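Local atomic coordinates of type II restriction enzyme NlaIV (Neisseria lactamica, PDB entry 6QM2), a protein that recognises the double-stranded DNA sequence 5'-GGNNCC-3' and cuts it after the third base, leaving blunt ends with 5'-phosphates. Residues Pro186-Ala197 against Ser232-Tyr243. Residues are numbered along the deposited sequence; the frame is centred on the assembly and turned at random.
Sequences PMFECLEDFVSA and SIPRWHEIAHKY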
# COMPACT_ATOMS: atom_id res chain seq x y z
N PRO A 186 -17.51 -4.19 -28.01
CA PRO A 186 -16.74 -2.95 -28.15
C PRO A 186 -17.17 -1.90 -27.14
O PRO A 186 -18.16 -2.08 -26.42
CB PRO A 186 -17.10 -2.50 -29.57
CG PRO A 186 -18.52 -2.91 -29.71
CD PRO A 186 -18.63 -4.22 -28.98
N MET A 187 -16.44 -0.79 -27.11
CA MET A 187 -16.75 0.34 -26.23
C MET A 187 -17.96 1.08 -26.81
O MET A 187 -18.27 0.93 -27.99
CB MET A 187 -15.57 1.30 -26.12
CG MET A 187 -14.25 0.68 -25.67
SD MET A 187 -14.31 -0.14 -24.07
CE MET A 187 -14.39 -1.86 -24.57
N PHE A 188 -18.63 1.87 -25.97
CA PHE A 188 -19.80 2.63 -26.41
C PHE A 188 -19.43 3.65 -27.48
O PHE A 188 -18.43 4.36 -27.35
CB PHE A 188 -20.50 3.33 -25.24
CG PHE A 188 -21.10 2.39 -24.23
CD1 PHE A 188 -22.28 1.71 -24.50
CD2 PHE A 188 -20.49 2.20 -22.98
CE1 PHE A 188 -22.84 0.85 -23.57
CE2 PHE A 188 -21.05 1.35 -22.04
CZ PHE A 188 -22.23 0.67 -22.33
N GLU A 189 -20.23 3.71 -28.54
CA GLU A 189 -19.95 4.56 -29.70
C GLU A 189 -20.18 6.04 -29.43
O GLU A 189 -19.50 6.90 -30.00
CB GLU A 189 -20.80 4.11 -30.90
CG GLU A 189 -20.41 2.74 -31.44
CD GLU A 189 -21.46 2.10 -32.34
OE1 GLU A 189 -22.50 2.73 -32.64
OE2 GLU A 189 -21.23 0.94 -32.75
N CYS A 190 -21.14 6.34 -28.55
CA CYS A 190 -21.48 7.71 -28.19
C CYS A 190 -22.02 7.81 -26.77
O CYS A 190 -22.33 6.80 -26.13
CB CYS A 190 -22.54 8.23 -29.16
SG CYS A 190 -24.08 7.29 -29.06
N LEU A 191 -22.13 9.05 -26.29
CA LEU A 191 -22.68 9.36 -24.98
C LEU A 191 -24.09 8.79 -24.77
O LEU A 191 -24.38 8.24 -23.72
CB LEU A 191 -22.71 10.88 -24.76
CG LEU A 191 -23.40 11.42 -23.51
CD1 LEU A 191 -22.78 10.83 -22.26
CD2 LEU A 191 -23.32 12.94 -23.48
N GLU A 192 -24.95 8.92 -25.78
CA GLU A 192 -26.36 8.52 -25.65
C GLU A 192 -26.49 7.03 -25.33
O GLU A 192 -27.31 6.64 -24.50
CB GLU A 192 -27.17 8.86 -26.92
CG GLU A 192 -27.45 10.35 -27.13
CD GLU A 192 -26.34 11.12 -27.83
OE1 GLU A 192 -25.30 10.52 -28.18
OE2 GLU A 192 -26.50 12.35 -28.02
N ASP A 193 -25.67 6.21 -25.99
CA ASP A 193 -25.66 4.75 -25.78
C ASP A 193 -25.18 4.38 -24.38
O ASP A 193 -25.80 3.55 -23.72
CB ASP A 193 -24.81 4.04 -26.84
CG ASP A 193 -25.41 4.11 -28.25
OD1 ASP A 193 -26.52 4.66 -28.43
OD2 ASP A 193 -24.77 3.60 -29.19
N PHE A 194 -24.08 5.00 -23.94
CA PHE A 194 -23.59 4.85 -22.55
C PHE A 194 -24.70 5.15 -21.54
O PHE A 194 -24.94 4.37 -20.62
CB PHE A 194 -22.37 5.77 -22.31
CG PHE A 194 -21.90 5.82 -20.88
CD1 PHE A 194 -21.05 4.84 -20.38
CD2 PHE A 194 -22.30 6.85 -20.03
CE1 PHE A 194 -20.61 4.89 -19.06
CE2 PHE A 194 -21.86 6.90 -18.71
CZ PHE A 194 -21.02 5.92 -18.23
N VAL A 195 -25.38 6.28 -21.73
CA VAL A 195 -26.45 6.69 -20.82
C VAL A 195 -27.61 5.71 -20.89
O VAL A 195 -28.22 5.40 -19.86
CB VAL A 195 -26.92 8.14 -21.10
CG1 VAL A 195 -28.15 8.50 -20.27
CG2 VAL A 195 -25.79 9.14 -20.83
N SER A 196 -27.92 5.22 -22.10
CA SER A 196 -28.95 4.19 -22.28
C SER A 196 -28.63 2.93 -21.48
O SER A 196 -29.53 2.33 -20.88
CB SER A 196 -29.13 3.82 -23.75
OG SER A 196 -30.12 2.81 -23.90
N ALA A 197 -27.36 2.54 -21.49
CA ALA A 197 -26.89 1.42 -20.67
C ALA A 197 -27.08 1.70 -19.18
O ALA A 197 -27.59 0.83 -18.46
CB ALA A 197 -25.43 1.11 -20.97
N SER A 232 -31.69 12.80 -26.84
CA SER A 232 -32.54 11.63 -27.00
C SER A 232 -31.75 10.37 -26.63
O SER A 232 -30.82 9.98 -27.35
CB SER A 232 -33.09 11.55 -28.42
OG SER A 232 -34.25 10.74 -28.47
N ILE A 233 -32.12 9.76 -25.51
CA ILE A 233 -31.51 8.52 -25.03
C ILE A 233 -32.29 7.36 -25.64
O ILE A 233 -33.46 7.19 -25.34
CB ILE A 233 -31.55 8.42 -23.48
CG1 ILE A 233 -30.87 9.64 -22.83
CG2 ILE A 233 -30.92 7.12 -23.00
CD1 ILE A 233 -29.45 9.90 -23.28
N PRO A 234 -31.64 6.55 -26.50
CA PRO A 234 -32.37 5.41 -27.07
C PRO A 234 -32.70 4.34 -26.02
O PRO A 234 -32.04 4.29 -24.97
CB PRO A 234 -31.41 4.85 -28.12
CG PRO A 234 -30.06 5.29 -27.67
CD PRO A 234 -30.25 6.61 -26.98
N ARG A 235 -33.72 3.53 -26.29
CA ARG A 235 -34.02 2.38 -25.43
C ARG A 235 -32.89 1.37 -25.57
O ARG A 235 -32.38 1.17 -26.68
CB ARG A 235 -35.35 1.72 -25.81
CG ARG A 235 -36.59 2.52 -25.42
CD ARG A 235 -37.86 1.67 -25.46
NE ARG A 235 -37.99 0.88 -26.70
CZ ARG A 235 -37.95 -0.46 -26.81
NH1 ARG A 235 -38.07 -1.01 -28.01
NH2 ARG A 235 -37.80 -1.27 -25.75
N TRP A 236 -32.47 0.77 -24.46
CA TRP A 236 -31.34 -0.17 -24.46
C TRP A 236 -31.63 -1.40 -25.32
O TRP A 236 -30.75 -1.88 -26.03
CB TRP A 236 -30.97 -0.59 -23.04
CG TRP A 236 -29.87 -1.62 -22.98
CD1 TRP A 236 -29.96 -2.90 -22.52
CD2 TRP A 236 -28.51 -1.44 -23.41
NE1 TRP A 236 -28.74 -3.53 -22.63
CE2 TRP A 236 -27.84 -2.66 -23.17
CE3 TRP A 236 -27.80 -0.37 -23.97
CZ2 TRP A 236 -26.48 -2.84 -23.47
CZ3 TRP A 236 -26.45 -0.55 -24.27
CH2 TRP A 236 -25.81 -1.78 -24.02
N HIS A 237 -32.87 -1.89 -25.25
CA HIS A 237 -33.30 -3.04 -26.04
C HIS A 237 -33.02 -2.88 -27.55
O HIS A 237 -32.60 -3.83 -28.20
CB HIS A 237 -34.79 -3.33 -25.81
CG HIS A 237 -35.24 -4.65 -26.33
ND1 HIS A 237 -35.07 -5.82 -25.61
CD2 HIS A 237 -35.85 -5.00 -27.48
CE1 HIS A 237 -35.56 -6.83 -26.31
NE2 HIS A 237 -36.04 -6.36 -27.45
N GLU A 238 -33.24 -1.67 -28.08
CA GLU A 238 -32.99 -1.38 -29.50
C GLU A 238 -31.50 -1.41 -29.87
O GLU A 238 -31.15 -1.89 -30.95
CB GLU A 238 -33.59 -0.02 -29.90
CG GLU A 238 -35.11 0.04 -29.86
CD GLU A 238 -35.80 -0.97 -30.77
OE1 GLU A 238 -36.80 -1.57 -30.34
OE2 GLU A 238 -35.33 -1.17 -31.91
N ILE A 239 -30.64 -0.90 -28.99
CA ILE A 239 -29.20 -0.74 -29.29
C ILE A 239 -28.29 -1.81 -28.69
O ILE A 239 -27.10 -1.85 -29.00
CB ILE A 239 -28.67 0.65 -28.88
CG1 ILE A 239 -28.84 0.92 -27.38
CG2 ILE A 239 -29.35 1.74 -29.70
CD1 ILE A 239 -27.90 1.99 -26.85
N ALA A 240 -28.84 -2.68 -27.83
CA ALA A 240 -28.05 -3.71 -27.13
C ALA A 240 -27.22 -4.57 -28.07
O ALA A 240 -26.07 -4.87 -27.76
CB ALA A 240 -28.95 -4.59 -26.27
N HIS A 241 -27.79 -4.94 -29.22
CA HIS A 241 -27.11 -5.80 -30.21
C HIS A 241 -25.72 -5.30 -30.64
O HIS A 241 -24.83 -6.12 -30.90
CB HIS A 241 -27.99 -6.03 -31.45
CG HIS A 241 -28.20 -4.81 -32.29
ND1 HIS A 241 -27.28 -4.38 -33.22
CD2 HIS A 241 -29.24 -3.94 -32.36
CE1 HIS A 241 -27.73 -3.29 -33.81
NE2 HIS A 241 -28.92 -3.01 -33.31
N LYS A 242 -25.53 -3.99 -30.69
CA LYS A 242 -24.23 -3.40 -31.05
C LYS A 242 -23.12 -3.72 -30.04
O LYS A 242 -21.94 -3.71 -30.40
CB LYS A 242 -24.34 -1.87 -31.19
CG LYS A 242 -25.27 -1.38 -32.29
CD LYS A 242 -25.08 0.11 -32.57
CE LYS A 242 -25.55 0.98 -31.41
NZ LYS A 242 -25.41 2.43 -31.71
N TYR A 243 -23.50 -3.98 -28.79
CA TYR A 243 -22.57 -4.12 -27.67
C TYR A 243 -22.48 -5.53 -27.04
O TYR A 243 -21.53 -5.81 -26.31
CB TYR A 243 -22.93 -3.06 -26.61
CG TYR A 243 -22.88 -1.66 -27.19
CD1 TYR A 243 -21.67 -1.11 -27.63
CD2 TYR A 243 -24.04 -0.89 -27.34
CE1 TYR A 243 -21.62 0.16 -28.18
CE2 TYR A 243 -23.99 0.39 -27.89
CZ TYR A 243 -22.78 0.91 -28.31
OH TYR A 243 -22.70 2.17 -28.85
O HOH W 1 -19.99 -3.77 -25.24
O HOH W 2 -29.78 12.79 -28.66
O HOH W 3 -32.38 2.36 -21.69
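Tyr243 lies against the loop that leads into helix 191-204, joining the C-terminal segment of this PDDEXK-clan nuclease to the start of that helix, with Cys190 as N-cap. The ring of Tyr243 is a flat apolar filler ending in a polar atom: the edge of Phe188 meets one face, with centroids 5.0 Å apart and planes at 56°, while OH reaches the buried Asp193. There Tyr243 OH donates to the anti lone pair of Asp193 OD2 (2.5 Å) and accepts a nearly straight bond from Glu189 N (2.9 Å, 170°), a double grip that fixes the hydroxyl.

Packing stays close farther along the helix, where the short side chains of Ser196 and Ala197 let Trp236 approach. Ala197 CB sits over its six-membered ring, and Ser196 OG donates to Pro234 O at 2.6 Å. Val195 CG1 meets Ile233 CD1, both branched chains also touching Phe219 of helix 215-227.

The outer side is looser and more polar. A water accepts from Ser232 N and donates weakly to Glu192 OE2. Long Lys242, bent at chi3, reaches from exposed Glu189 in to Asp193 through two salt bridges: NZ meets Glu189 OE1 from above its plane and Asp193 OD2 on the syn side at 2.9 Å.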